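Local coordinates for 2-Keto-3-deoxy-(6-phospho-)gluconate aldolase (Thermoproteus tenax, PDB 2R91), which is an aldolase of the dihydrodipicolinate synthetase family, built on a TIM-barrel fold, at residues S122-P131 with C148-N156; A172-V182 with L190-A198. One frame throughout, in Å; residues are numbered along the deposited sequence.

Interaction 1. Residues S122-P131 with C148-N156; sequences SIPVFLYNYP and CIRGVKDTN. With SO4 (sulfate ion), chain E.
Y128 and K153 lie side by side on the barrel's interior face, pointing the same way from neighbouring parallel strands, 125-129 and 149-154. Both have CG anti to the backbone N (chi1 171° in Y128), which runs the ring and the extended lysine chain along each other until K153 CD is 3.3 Å from Y128 CD1. Their polar ends meet a sulfate ion: Y128 OH makes a very short hydrogen bond of 2.5 Å to sulfate O1 and also bonds T41, while K153 NZ and T155 OG1 donate to the same oxygen, though the positions of these two atoms are less sure. T42 adds another bond to the ion.

T155 also serves a second ring. Its methyl CG2 stands over the middle of the Y130 face, 3.6 Å from the centroid, a CH-pi contact suited to a residue with one polar and one apolar branch. Further back, F126 lays its ring flat over G151, whose CA is 3.5 Å from the centroid; glycine fits because a side chain there would run into the ring. On the outward face L127 CD2 meets V152 CG1 at 4.1 Å, two branched aliphatics facing helix 159-168 and the loop at V138. Near the N-terminal ends of the two strands, R150 spreads its guanidinium over P124 CG, with S122 O at its edge.

Backbone hydrogen bonds of a parallel pair join the strands, among them K153 N to L127 O at 2.8 Å. D154 OD2 bonds T162 and H161 of helix 159-168, while OD1 accepts from N156 ND2. Polar groups converging on one sulfate oxygen at the C-terminal ends of barrel strands, Y128 OH most clearly, are consistent with a pocket suited to an anion.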
ATOM      1  N   SER A 122      -4.476  13.259 -35.124  1.00 28.78           N
ATOM      2  CA  SER A 122      -3.244  12.962 -35.843  1.00 30.64           C
ATOM      3  C   SER A 122      -2.014  13.319 -35.031  1.00 30.35           C
ATOM      4  O   SER A 122      -0.964  12.697 -35.202  1.00 31.68           O
ATOM      5  CB  SER A 122      -3.211  13.746 -37.165  1.00 32.45           C
ATOM      6  OG  SER A 122      -4.346  13.381 -37.928  1.00 34.99           O
ATOM      7  N   ILE A 123      -2.124  14.340 -34.181  1.00 28.35           N
ATOM      8  CA  ILE A 123      -0.993  14.726 -33.334  1.00 26.71           C
ATOM      9  C   ILE A 123      -0.713  13.601 -32.306  1.00 26.37           C
ATOM     10  O   ILE A 123      -1.577  12.773 -32.049  1.00 26.11           O
ATOM     11  CB  ILE A 123      -1.227  16.096 -32.650  1.00 25.86           C
ATOM     12  CG1 ILE A 123      -2.523  16.090 -31.807  1.00 25.26           C
ATOM     13  CG2 ILE A 123      -1.254  17.222 -33.691  1.00 26.04           C
ATOM     14  CD1 ILE A 123      -2.688  17.362 -30.968  1.00 26.28           C
ATOM     15  N   PRO A 124       0.509  13.557 -31.745  1.00 25.69           N
ATOM     16  CA  PRO A 124       0.901  12.521 -30.778  1.00 25.86           C
ATOM     17  C   PRO A 124      -0.001  12.514 -29.534  1.00 24.62           C
ATOM     18  O   PRO A 124      -0.398  13.579 -29.046  1.00 23.41           O
ATOM     19  CB  PRO A 124       2.315  12.941 -30.368  1.00 25.68           C
ATOM     20  CG  PRO A 124       2.813  13.780 -31.512  1.00 27.76           C
ATOM     21  CD  PRO A 124       1.596  14.518 -32.000  1.00 26.46           C
ATOM     22  N   VAL A 125      -0.341  11.324 -29.072  1.00 22.48           N
ATOM     23  CA  VAL A 125      -1.041  11.148 -27.808  1.00 22.78           C
ATOM     24  C   VAL A 125      -0.043  10.665 -26.734  1.00 22.87           C
ATOM     25  O   VAL A 125       0.676   9.683 -26.951  1.00 22.29           O
ATOM     26  CB  VAL A 125      -2.193  10.129 -27.955  1.00 22.15           C
ATOM     27  CG1 VAL A 125      -2.792   9.755 -26.584  1.00 22.36           C
ATOM     28  CG2 VAL A 125      -3.285  10.698 -28.897  1.00 22.47           C
ATOM     29  N   PHE A 126       0.002  11.376 -25.604  1.00 22.36           N
ATOM     30  CA  PHE A 126       0.893  11.038 -24.467  1.00 22.23           C
ATOM     31  C   PHE A 126       0.119  10.322 -23.398  1.00 21.47           C
ATOM     32  O   PHE A 126      -1.036  10.696 -23.086  1.00 20.20           O
ATOM     33  CB  PHE A 126       1.454  12.313 -23.814  1.00 24.51           C
ATOM     34  CG  PHE A 126       2.626  12.934 -24.540  1.00 26.46           C
ATOM     35  CD1 PHE A 126       2.655  13.027 -25.924  1.00 27.34           C
ATOM     36  CD2 PHE A 126       3.689  13.441 -23.823  1.00 27.97           C
ATOM     37  CE1 PHE A 126       3.744  13.614 -26.576  1.00 29.07           C
ATOM     38  CE2 PHE A 126       4.785  14.038 -24.474  1.00 27.90           C
ATOM     39  CZ  PHE A 126       4.805  14.134 -25.827  1.00 27.21           C
ATOM     40  N   LEU A 127       0.738   9.314 -22.794  1.00 19.60           N
ATOM     41  CA  LEU A 127       0.220   8.789 -21.549  1.00 18.24           C
ATOM     42  C   LEU A 127       0.661   9.724 -20.418  1.00 19.52           C
ATOM     43  O   LEU A 127       1.831  10.092 -20.329  1.00 19.27           O
ATOM     44  CB  LEU A 127       0.715   7.355 -21.330  1.00 17.73           C
ATOM     45  CG  LEU A 127       0.616   6.834 -19.884  1.00 19.20           C
ATOM     46  CD1 LEU A 127      -0.819   6.595 -19.401  1.00 17.18           C
ATOM     47  CD2 LEU A 127       1.502   5.573 -19.724  1.00 18.18           C
ATOM     48  N   TYR A 128      -0.281  10.160 -19.590  1.00 18.20           N
ATOM     49  CA  TYR A 128       0.032  10.913 -18.382  1.00 19.01           C
ATOM     50  C   TYR A 128      -0.284   9.983 -17.216  1.00 19.50           C
ATOM     51  O   TYR A 128      -1.455   9.779 -16.845  1.00 18.97           O
ATOM     52  CB  TYR A 128      -0.780  12.228 -18.324  1.00 17.91           C
ATOM     53  CG  TYR A 128      -0.715  13.033 -17.023  1.00 18.09           C
ATOM     54  CD1 TYR A 128       0.401  12.968 -16.154  1.00 17.64           C
ATOM     55  CD2 TYR A 128      -1.749  13.895 -16.689  1.00 16.72           C
ATOM     56  CE1 TYR A 128       0.425  13.716 -14.965  1.00 19.04           C
ATOM     57  CE2 TYR A 128      -1.736  14.639 -15.524  1.00 17.64           C
ATOM     58  CZ  TYR A 128      -0.649  14.568 -14.669  1.00 18.49           C
ATOM     59  OH  TYR A 128      -0.691  15.336 -13.532  1.00 17.44           O
ATOM     60  N   ASN A 129       0.779   9.403 -16.660  1.00 19.07           N
ATOM     61  CA  ASN A 129       0.689   8.383 -15.636  1.00 18.36           C
ATOM     62  C   ASN A 129       0.948   9.035 -14.270  1.00 18.24           C
ATOM     63  O   ASN A 129       1.879   9.826 -14.122  1.00 18.95           O
ATOM     64  CB  ASN A 129       1.724   7.275 -15.960  1.00 19.38           C
ATOM     65  CG  ASN A 129       1.558   6.019 -15.104  1.00 20.13           C
ATOM     66  OD1 ASN A 129       2.471   5.631 -14.353  1.00 21.74           O
ATOM     67  ND2 ASN A 129       0.436   5.359 -15.246  1.00 17.70           N
ATOM     68  N   TYR A 130       0.090   8.756 -13.288  1.00 17.37           N
ATOM     69  CA  TYR A 130       0.193   9.375 -11.980  1.00 18.39           C
ATOM     70  C   TYR A 130      -0.495   8.446 -10.990  1.00 19.37           C
ATOM     71  O   TYR A 130      -1.608   8.721 -10.513  1.00 17.02           O
ATOM     72  CB  TYR A 130      -0.459  10.772 -11.983  1.00 18.94           C
ATOM     73  CG  TYR A 130      -0.175  11.627 -10.766  1.00 19.82           C
ATOM     74  CD1 TYR A 130       0.396  11.083  -9.604  1.00 19.97           C
ATOM     75  CD2 TYR A 130      -0.502  12.976 -10.764  1.00 19.30           C
ATOM     76  CE1 TYR A 130       0.625  11.877  -8.475  1.00 20.62           C
ATOM     77  CE2 TYR A 130      -0.248  13.775  -9.661  1.00 20.37           C
ATOM     78  CZ  TYR A 130       0.296  13.216  -8.523  1.00 20.37           C
ATOM     79  OH  TYR A 130       0.550  14.007  -7.446  1.00 21.03           O
ATOM     80  N   PRO A 131       0.144   7.303 -10.706  1.00 19.77           N
ATOM     81  CA  PRO A 131      -0.564   6.268  -9.918  1.00 20.08           C
ATOM     82  C   PRO A 131      -1.092   6.686  -8.558  1.00 19.79           C
ATOM     83  O   PRO A 131      -2.180   6.234  -8.188  1.00 19.24           O
ATOM     84  CB  PRO A 131       0.450   5.116  -9.795  1.00 20.76           C
ATOM     85  CG  PRO A 131       1.474   5.378 -10.862  1.00 20.44           C
ATOM     86  CD  PRO A 131       1.467   6.861 -11.188  1.00 19.81           C
ATOM     87  N   CYS A 148      -0.012   2.847 -29.524  1.00 30.77           N
ATOM     88  CA  CYS A 148      -0.166   4.158 -30.165  1.00 30.85           C
ATOM     89  C   CYS A 148       0.378   5.344 -29.337  1.00 29.42           C
ATOM     90  O   CYS A 148       0.219   6.514 -29.709  1.00 29.85           O
ATOM     91  CB  CYS A 148      -1.636   4.407 -30.536  1.00 32.27           C
ATOM     92  SG  CYS A 148      -2.731   4.545 -29.104  1.00 34.01           S
ATOM     93  N   ILE A 149       1.023   5.038 -28.226  1.00 28.15           N
ATOM     94  CA  ILE A 149       1.507   6.075 -27.321  1.00 26.79           C
ATOM     95  C   ILE A 149       2.819   6.611 -27.868  1.00 26.70           C
ATOM     96  O   ILE A 149       3.702   5.830 -28.194  1.00 26.08           O
ATOM     97  CB  ILE A 149       1.718   5.474 -25.900  1.00 26.80           C
ATOM     98  CG1 ILE A 149       0.376   4.972 -25.299  1.00 26.00           C
ATOM     99  CG2 ILE A 149       2.390   6.471 -24.973  1.00 25.46           C
ATOM    100  CD1 ILE A 149      -0.717   6.029 -25.235  1.00 24.66           C
ATOM    101  N   ARG A 150       2.958   7.927 -27.962  1.00 27.29           N
ATOM    102  CA  ARG A 150       4.171   8.545 -28.510  1.00 27.91           C
ATOM    103  C   ARG A 150       4.890   9.457 -27.490  1.00 26.86           C
ATOM    104  O   ARG A 150       5.848  10.182 -27.812  1.00 25.39           O
ATOM    105  CB  ARG A 150       3.819   9.287 -29.819  1.00 30.91           C
ATOM    106  CG  ARG A 150       3.454   8.285 -30.946  1.00 35.20           C
ATOM    107  CD  ARG A 150       2.687   8.896 -32.093  1.00 39.24           C
ATOM    108  NE  ARG A 150       3.537   9.729 -32.918  1.00 43.12           N
ATOM    109  CZ  ARG A 150       3.089  10.603 -33.825  1.00 45.09           C
ATOM    110  NH1 ARG A 150       1.774  10.789 -34.034  1.00 45.15           N
ATOM    111  NH2 ARG A 150       3.971  11.313 -34.513  1.00 46.00           N
ATOM    112  N   GLY A 151       4.424   9.411 -26.255  1.00 23.16           N
ATOM    113  CA  GLY A 151       4.992  10.253 -25.234  1.00 22.95           C
ATOM    114  C   GLY A 151       4.474   9.820 -23.887  1.00 21.66           C
ATOM    115  O   GLY A 151       3.381   9.246 -23.789  1.00 19.49           O
ATOM    116  N   VAL A 152       5.259  10.078 -22.839  1.00 21.19           N
ATOM    117  CA  VAL A 152       4.849   9.698 -21.478  1.00 20.17           C
ATOM    118  C   VAL A 152       5.233  10.782 -20.473  1.00 21.92           C
ATOM    119  O   VAL A 152       6.371  11.290 -20.479  1.00 21.34           O
ATOM    120  CB  VAL A 152       5.443   8.314 -21.051  1.00 21.29           C
ATOM    121  CG1 VAL A 152       4.903   7.871 -19.682  1.00 19.98           C
ATOM    122  CG2 VAL A 152       5.154   7.241 -22.093  1.00 20.79           C
ATOM    123  N   LYS A 153       4.291  11.158 -19.613  1.00 20.47           N
ATOM    124  CA  LYS A 153       4.631  11.977 -18.457  1.00 22.82           C
ATOM    125  C   LYS A 153       4.343  11.106 -17.269  1.00 21.37           C
ATOM    126  O   LYS A 153       3.202  10.705 -17.084  1.00 19.06           O
ATOM    127  CB  LYS A 153       3.784  13.244 -18.361  1.00 24.48           C
ATOM    128  CG  LYS A 153       3.942  13.988 -16.966  1.00 27.66           C
ATOM    129  CD  LYS A 153       2.883  15.100 -16.803  1.00 28.54           C
ATOM    130  CE  LYS A 153       2.922  15.958 -15.491  1.00 30.63           C
ATOM    131  NZ  LYS A 153       3.706  15.443 -14.305  1.00 35.55           N
ATOM    132  N   ASP A 154       5.379  10.785 -16.483  1.00 21.00           N
ATOM    133  CA  ASP A 154       5.245   9.848 -15.368  1.00 19.46           C
ATOM    134  C   ASP A 154       5.474  10.634 -14.081  1.00 19.93           C
ATOM    135  O   ASP A 154       6.617  11.001 -13.736  1.00 19.51           O
ATOM    136  CB  ASP A 154       6.247   8.692 -15.548  1.00 20.26           C
ATOM    137  CG  ASP A 154       5.991   7.498 -14.596  1.00 20.40           C
ATOM    138  OD1 ASP A 154       4.844   7.291 -14.162  1.00 19.54           O
ATOM    139  OD2 ASP A 154       6.970   6.767 -14.270  1.00 19.84           O
ATOM    140  N   THR A 155       4.379  10.975 -13.406  1.00 19.77           N
ATOM    141  CA  THR A 155       4.471  11.712 -12.143  1.00 20.78           C
ATOM    142  C   THR A 155       4.589  10.628 -11.090  1.00 21.73           C
ATOM    143  O   THR A 155       3.607  10.038 -10.673  1.00 21.00           O
ATOM    144  CB  THR A 155       3.274  12.686 -11.888  1.00 20.51           C
ATOM    145  OG1 THR A 155       3.315  13.726 -12.875  1.00 21.40           O
ATOM    146  CG2 THR A 155       3.429  13.370 -10.522  1.00 19.66           C
ATOM    147  N   ASN A 156       5.831  10.350 -10.697  1.00 23.00           N
ATOM    148  CA  ASN A 156       6.166   9.087 -10.051  1.00 23.35           C
ATOM    149  C   ASN A 156       7.504   9.228  -9.318  1.00 24.68           C
ATOM    150  O   ASN A 156       8.463   9.740  -9.907  1.00 22.79           O
ATOM    151  CB  ASN A 156       6.307   8.028 -11.149  1.00 23.09           C
ATOM    152  CG  ASN A 156       6.183   6.608 -10.622  1.00 24.43           C
ATOM    153  OD1 ASN A 156       6.748   6.253  -9.575  1.00 24.31           O
ATOM    154  ND2 ASN A 156       5.405   5.796 -11.325  1.00 22.80           N
TER
HETATM  155  S   SO4 E   1       1.539  17.376 -12.280  1.00 36.51           S
HETATM  156  O1  SO4 E   1       1.484  15.913 -12.541  1.00 30.51           O
HETATM  157  O2  SO4 E   1       2.957  17.737 -12.524  1.00 36.11           O
HETATM  158  O3  SO4 E   1       0.571  18.215 -12.964  1.00 33.32           O
HETATM  159  O4  SO4 E   1       1.228  17.690 -10.863  1.00 37.37           O
HETATM  160  O   HOH W   1       1.832  13.539 -35.980  1.00 48.11           O
HETATM  161  O   HOH W   2      -0.100   8.972 -30.730  1.00 34.21           O

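Interaction 2. Residues A172-V182 with L190-A198; sequences ARVYNGSDSLV and LDGVVASSA
The Y175 ring packs obliquely against G192, with CD1 3.4 Å from G192 CA, and the missing side chain is what makes the hollow. Glycine is doubly apt, since the backbone angles of G192 would also press a CB against the preceding carbonyl. Around this hollow V194 CG2 reaches Y175 CB at 3.6 Å, and D191 CB stands over one face of the ring, offset toward its rim. The phenol end is fixed side-on by R173 NE and NH2, both bonding Y175 OH, which also bonds E2.

On the outward face L190 CD1 fits against N176 CB at 3.7 Å. Beyond the strands, V182 fills the dip between V193 and A195: its CG2 touches A195 CB at 3.7 Å, while the V182 and V193 side chains cross at about a right angle, CG1 to CG1 4.2 Å. D179 closes this end as a polar plug. Its OD1 accepts from both S197 N and S197 OG (2.8 Å), and OD2 takes S196 OG, which also bonds Y239; serine suits both places because its short hydroxyl donates to the carboxylate.

Backbone bonds V194 N to N176 O (3.0 Å) and D191 N to V174 O join the segments. The contact joins the two strands of a beta-alpha-beta unit whose helix is 182-187; strand 2-6 flanks Y175 and V194, and helices 202-213 and 217-237 cover V182, D179 and S197.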
ATOM      1  N   ALA A 172       9.452   7.231 -28.049  1.00 28.80           N
ATOM      2  CA  ALA A 172       8.586   8.142 -27.299  1.00 27.78           C
ATOM      3  C   ALA A 172       9.416   9.217 -26.618  1.00 28.49           C
ATOM      4  O   ALA A 172      10.550   8.954 -26.210  1.00 29.52           O
ATOM      5  CB  ALA A 172       7.780   7.360 -26.243  1.00 26.93           C
ATOM      6  N   ARG A 173       8.848  10.408 -26.459  1.00 28.26           N
ATOM      7  CA  ARG A 173       9.394  11.419 -25.563  1.00 29.70           C
ATOM      8  C   ARG A 173       8.915  11.134 -24.115  1.00 26.18           C
ATOM      9  O   ARG A 173       7.714  11.141 -23.839  1.00 24.48           O
ATOM     10  CB  ARG A 173       8.931  12.803 -25.987  1.00 31.28           C
ATOM     11  CG  ARG A 173       9.589  13.359 -27.262  1.00 36.07           C
ATOM     12  CD  ARG A 173       8.706  14.464 -27.901  1.00 36.72           C
ATOM     13  NE  ARG A 173       8.447  15.594 -26.987  1.00 43.00           N
ATOM     14  CZ  ARG A 173       7.446  16.485 -27.102  1.00 43.92           C
ATOM     15  NH1 ARG A 173       6.564  16.404 -28.103  1.00 46.08           N
ATOM     16  NH2 ARG A 173       7.322  17.468 -26.211  1.00 44.05           N
ATOM     17  N   VAL A 174       9.864  10.901 -23.210  1.00 23.43           N
ATOM     18  CA  VAL A 174       9.570  10.495 -21.817  1.00 20.59           C
ATOM     19  C   VAL A 174      10.037  11.562 -20.805  1.00 20.93           C
ATOM     20  O   VAL A 174      11.173  12.052 -20.875  1.00 19.89           O
ATOM     21  CB  VAL A 174      10.168   9.078 -21.505  1.00 19.95           C
ATOM     22  CG1 VAL A 174       9.888   8.672 -20.063  1.00 19.70           C
ATOM     23  CG2 VAL A 174       9.618   8.022 -22.476  1.00 18.58           C
ATOM     24  N   TYR A 175       9.142  11.936 -19.886  1.00 19.33           N
ATOM     25  CA  TYR A 175       9.347  12.989 -18.890  1.00 20.27           C
ATOM     26  C   TYR A 175       8.955  12.465 -17.512  1.00 18.95           C
ATOM     27  O   TYR A 175       7.990  11.697 -17.371  1.00 18.05           O
ATOM     28  CB  TYR A 175       8.404  14.176 -19.175  1.00 23.78           C
ATOM     29  CG  TYR A 175       8.592  14.735 -20.559  1.00 25.41           C
ATOM     30  CD1 TYR A 175       9.407  15.836 -20.778  1.00 24.73           C
ATOM     31  CD2 TYR A 175       8.002  14.129 -21.652  1.00 26.51           C
ATOM     32  CE1 TYR A 175       9.630  16.329 -22.048  1.00 25.22           C
ATOM     33  CE2 TYR A 175       8.200  14.634 -22.941  1.00 26.32           C
ATOM     34  CZ  TYR A 175       9.006  15.740 -23.113  1.00 26.13           C
ATOM     35  OH  TYR A 175       9.201  16.240 -24.380  1.00 27.83           O
ATOM     36  N   ASN A 176       9.696  12.870 -16.498  1.00 18.08           N
ATOM     37  CA  ASN A 176       9.291  12.568 -15.130  1.00 18.69           C
ATOM     38  C   ASN A 176       8.660  13.806 -14.497  1.00 18.73           C
ATOM     39  O   ASN A 176       9.123  14.939 -14.720  1.00 19.11           O
ATOM     40  CB  ASN A 176      10.479  12.026 -14.290  1.00 18.54           C
ATOM     41  CG  ASN A 176      10.084  11.759 -12.858  1.00 17.95           C
ATOM     42  OD1 ASN A 176      10.052  12.670 -12.055  1.00 20.45           O
ATOM     43  ND2 ASN A 176       9.733  10.521 -12.542  1.00 19.28           N
ATOM     44  N   GLY A 177       7.602  13.599 -13.709  1.00 19.05           N
ATOM     45  CA  GLY A 177       6.805  14.727 -13.186  1.00 18.17           C
ATOM     46  C   GLY A 177       7.022  15.046 -11.705  1.00 20.75           C
ATOM     47  O   GLY A 177       6.355  15.917 -11.140  1.00 21.27           O
ATOM     48  N   SER A 178       7.967  14.362 -11.067  1.00 19.61           N
ATOM     49  CA  SER A 178       8.241  14.582  -9.641  1.00 20.01           C
ATOM     50  C   SER A 178       9.242  15.740  -9.437  1.00 19.34           C
ATOM     51  O   SER A 178      10.316  15.746 -10.043  1.00 18.17           O
ATOM     52  CB  SER A 178       8.717  13.279  -8.975  1.00 21.37           C
ATOM     53  OG  SER A 178       9.132  13.544  -7.628  1.00 25.04           O
ATOM     54  N   ASP A 179       8.860  16.745  -8.657  1.00 16.67           N
ATOM     55  CA  ASP A 179       9.779  17.861  -8.341  1.00 18.51           C
ATOM     56  C   ASP A 179      11.085  17.375  -7.680  1.00 19.74           C
ATOM     57  O   ASP A 179      12.138  18.005  -7.817  1.00 18.60           O
ATOM     58  CB  ASP A 179       9.104  18.824  -7.393  1.00 18.90           C
ATOM     59  CG  ASP A 179       8.030  19.664  -8.087  1.00 19.80           C
ATOM     60  OD1 ASP A 179       8.379  20.513  -8.915  1.00 19.27           O
ATOM     61  OD2 ASP A 179       6.858  19.431  -7.815  1.00 21.48           O
ATOM     62  N   SER A 180      10.999  16.261  -6.957  1.00 18.58           N
ATOM     63  CA  SER A 180      12.187  15.738  -6.257  1.00 19.38           C
ATOM     64  C   SER A 180      13.158  15.050  -7.213  1.00 18.95           C
ATOM     65  O   SER A 180      14.277  14.677  -6.807  1.00 20.55           O
ATOM     66  CB  SER A 180      11.725  14.764  -5.187  1.00 18.82           C
ATOM     67  OG  SER A 180      11.291  13.586  -5.852  1.00 22.65           O
ATOM     68  N   LEU A 181      12.754  14.857  -8.471  1.00 17.41           N
ATOM     69  CA  LEU A 181      13.576  14.151  -9.475  1.00 17.78           C
ATOM     70  C   LEU A 181      14.028  14.992 -10.687  1.00 18.16           C
ATOM     71  O   LEU A 181      14.439  14.435 -11.715  1.00 19.76           O
ATOM     72  CB  LEU A 181      12.891  12.857  -9.965  1.00 16.76           C
ATOM     73  CG  LEU A 181      12.706  11.732  -8.938  1.00 16.54           C
ATOM     74  CD1 LEU A 181      11.828  10.590  -9.476  1.00 17.37           C
ATOM     75  CD2 LEU A 181      14.120  11.209  -8.488  1.00 16.37           C
ATOM     76  N   VAL A 182      13.959  16.316 -10.590  1.00 17.92           N
ATOM     77  CA  VAL A 182      14.390  17.170 -11.716  1.00 18.46           C
ATOM     78  C   VAL A 182      15.871  16.962 -12.072  1.00 19.19           C
ATOM     79  O   VAL A 182      16.241  16.680 -13.211  1.00 17.18           O
ATOM     80  CB  VAL A 182      14.112  18.651 -11.421  1.00 19.35           C
ATOM     81  CG1 VAL A 182      14.764  19.554 -12.478  1.00 19.08           C
ATOM     82  CG2 VAL A 182      12.548  18.904 -11.382  1.00 19.02           C
ATOM     83  N   LEU A 190      16.494  11.722 -19.460  1.00 20.93           N
ATOM     84  CA  LEU A 190      15.101  11.637 -19.889  1.00 21.05           C
ATOM     85  C   LEU A 190      14.929  12.757 -20.919  1.00 20.90           C
ATOM     86  O   LEU A 190      15.794  13.624 -21.045  1.00 19.87           O
ATOM     87  CB  LEU A 190      14.159  11.839 -18.696  1.00 18.86           C
ATOM     88  CG  LEU A 190      14.150  10.687 -17.672  1.00 18.71           C
ATOM     89  CD1 LEU A 190      13.035  10.974 -16.696  1.00 16.73           C
ATOM     90  CD2 LEU A 190      13.922   9.344 -18.385  1.00 19.51           C
ATOM     91  N   ASP A 191      13.808  12.773 -21.642  1.00 20.52           N
ATOM     92  CA  ASP A 191      13.604  13.853 -22.596  1.00 21.15           C
ATOM     93  C   ASP A 191      13.315  15.178 -21.914  1.00 21.34           C
ATOM     94  O   ASP A 191      13.387  16.225 -22.530  1.00 22.24           O
ATOM     95  CB  ASP A 191      12.501  13.465 -23.546  1.00 21.82           C
ATOM     96  CG  ASP A 191      12.896  12.287 -24.361  1.00 23.09           C
ATOM     97  OD1 ASP A 191      13.677  12.484 -25.305  1.00 24.51           O
ATOM     98  OD2 ASP A 191      12.510  11.163 -24.015  1.00 22.21           O
ATOM     99  N   GLY A 192      12.960  15.137 -20.631  1.00 20.67           N
ATOM    100  CA  GLY A 192      12.693  16.364 -19.927  1.00 18.46           C
ATOM    101  C   GLY A 192      11.993  16.114 -18.608  1.00 18.13           C
ATOM    102  O   GLY A 192      11.864  14.952 -18.135  1.00 18.37           O
ATOM    103  N   VAL A 193      11.566  17.206 -18.002  1.00 16.83           N
ATOM    104  CA  VAL A 193      10.802  17.162 -16.759  1.00 17.87           C
ATOM    105  C   VAL A 193       9.483  17.879 -16.970  1.00 17.77           C
ATOM    106  O   VAL A 193       9.419  18.835 -17.737  1.00 17.06           O
ATOM    107  CB  VAL A 193      11.574  17.846 -15.567  1.00 17.82           C
ATOM    108  CG1 VAL A 193      12.915  17.101 -15.308  1.00 17.93           C
ATOM    109  CG2 VAL A 193      11.873  19.343 -15.842  1.00 19.41           C
ATOM    110  N   VAL A 194       8.453  17.429 -16.263  1.00 18.29           N
ATOM    111  CA  VAL A 194       7.205  18.175 -16.182  1.00 19.69           C
ATOM    112  C   VAL A 194       6.883  18.425 -14.713  1.00 20.06           C
ATOM    113  O   VAL A 194       5.971  17.848 -14.151  1.00 22.49           O
ATOM    114  CB  VAL A 194       6.008  17.416 -16.858  1.00 20.09           C
ATOM    115  CG1 VAL A 194       4.757  18.315 -16.915  1.00 19.40           C
ATOM    116  CG2 VAL A 194       6.362  16.959 -18.255  1.00 22.77           C
ATOM    117  N   ALA A 195       7.626  19.317 -14.095  1.00 22.21           N
ATOM    118  CA  ALA A 195       7.517  19.537 -12.660  1.00 21.48           C
ATOM    119  C   ALA A 195       6.686  20.775 -12.305  1.00 19.13           C
ATOM    120  O   ALA A 195       6.839  21.850 -12.903  1.00 20.26           O
ATOM    121  CB  ALA A 195       8.963  19.611 -12.037  1.00 22.64           C
ATOM    122  N   SER A 196       5.854  20.646 -11.273  1.00 18.14           N
ATOM    123  CA  SER A 196       5.004  21.748 -10.793  1.00 17.80           C
ATOM    124  C   SER A 196       5.777  23.016 -10.454  1.00 17.17           C
ATOM    125  O   SER A 196       5.264  24.125 -10.622  1.00 15.93           O
ATOM    126  CB  SER A 196       4.202  21.285  -9.568  1.00 19.23           C
ATOM    127  OG  SER A 196       5.065  21.132  -8.429  1.00 20.07           O
ATOM    128  N   SER A 197       7.025  22.866  -9.988  1.00 16.53           N
ATOM    129  CA  SER A 197       7.845  24.032  -9.649  1.00 16.72           C
ATOM    130  C   SER A 197       8.253  24.902 -10.856  1.00 17.40           C
ATOM    131  O   SER A 197       8.762  26.012 -10.673  1.00 16.84           O
ATOM    132  CB  SER A 197       9.129  23.611  -8.896  1.00 16.40           C
ATOM    133  OG  SER A 197       9.881  22.713  -9.677  1.00 17.44           O
ATOM    134  N   ALA A 198       8.058  24.419 -12.080  1.00 16.28           N
ATOM    135  CA  ALA A 198       8.238  25.323 -13.230  1.00 16.78           C
ATOM    136  C   ALA A 198       7.265  26.503 -13.178  1.00 17.42           C
ATOM    137  O   ALA A 198       7.487  27.510 -13.841  1.00 17.38           O
ATOM    138  CB  ALA A 198       8.139  24.580 -14.562  1.00 17.67           C
TER
HETATM  139  O   HOH W   3      13.102  10.658 -27.707  1.00 51.09           O
HETATM  140  O   HOH W   4       5.388  18.035 -10.014  1.00 31.84           O

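Interactions 1 and 2 follow one another along the chain and supply four consecutive strands of the eight-stranded parallel barrel: 125-129, 149-154, 173-176 and 192-193. Their centres lie about 12 Å apart, and they meet where strand 149-154 borders strand 173-176, through probable backbone hydrogen bonds from V152 N to R173 O and from G177 N to D154 O. The last strand then neighbours strand 2-6, closing the ring. The sulfate bound in interaction 1 also lies about 5 Å from the V194 side chain of interaction 2. Together they form one arc of barrel wall beside the site where the sulfate sits, probably a pocket.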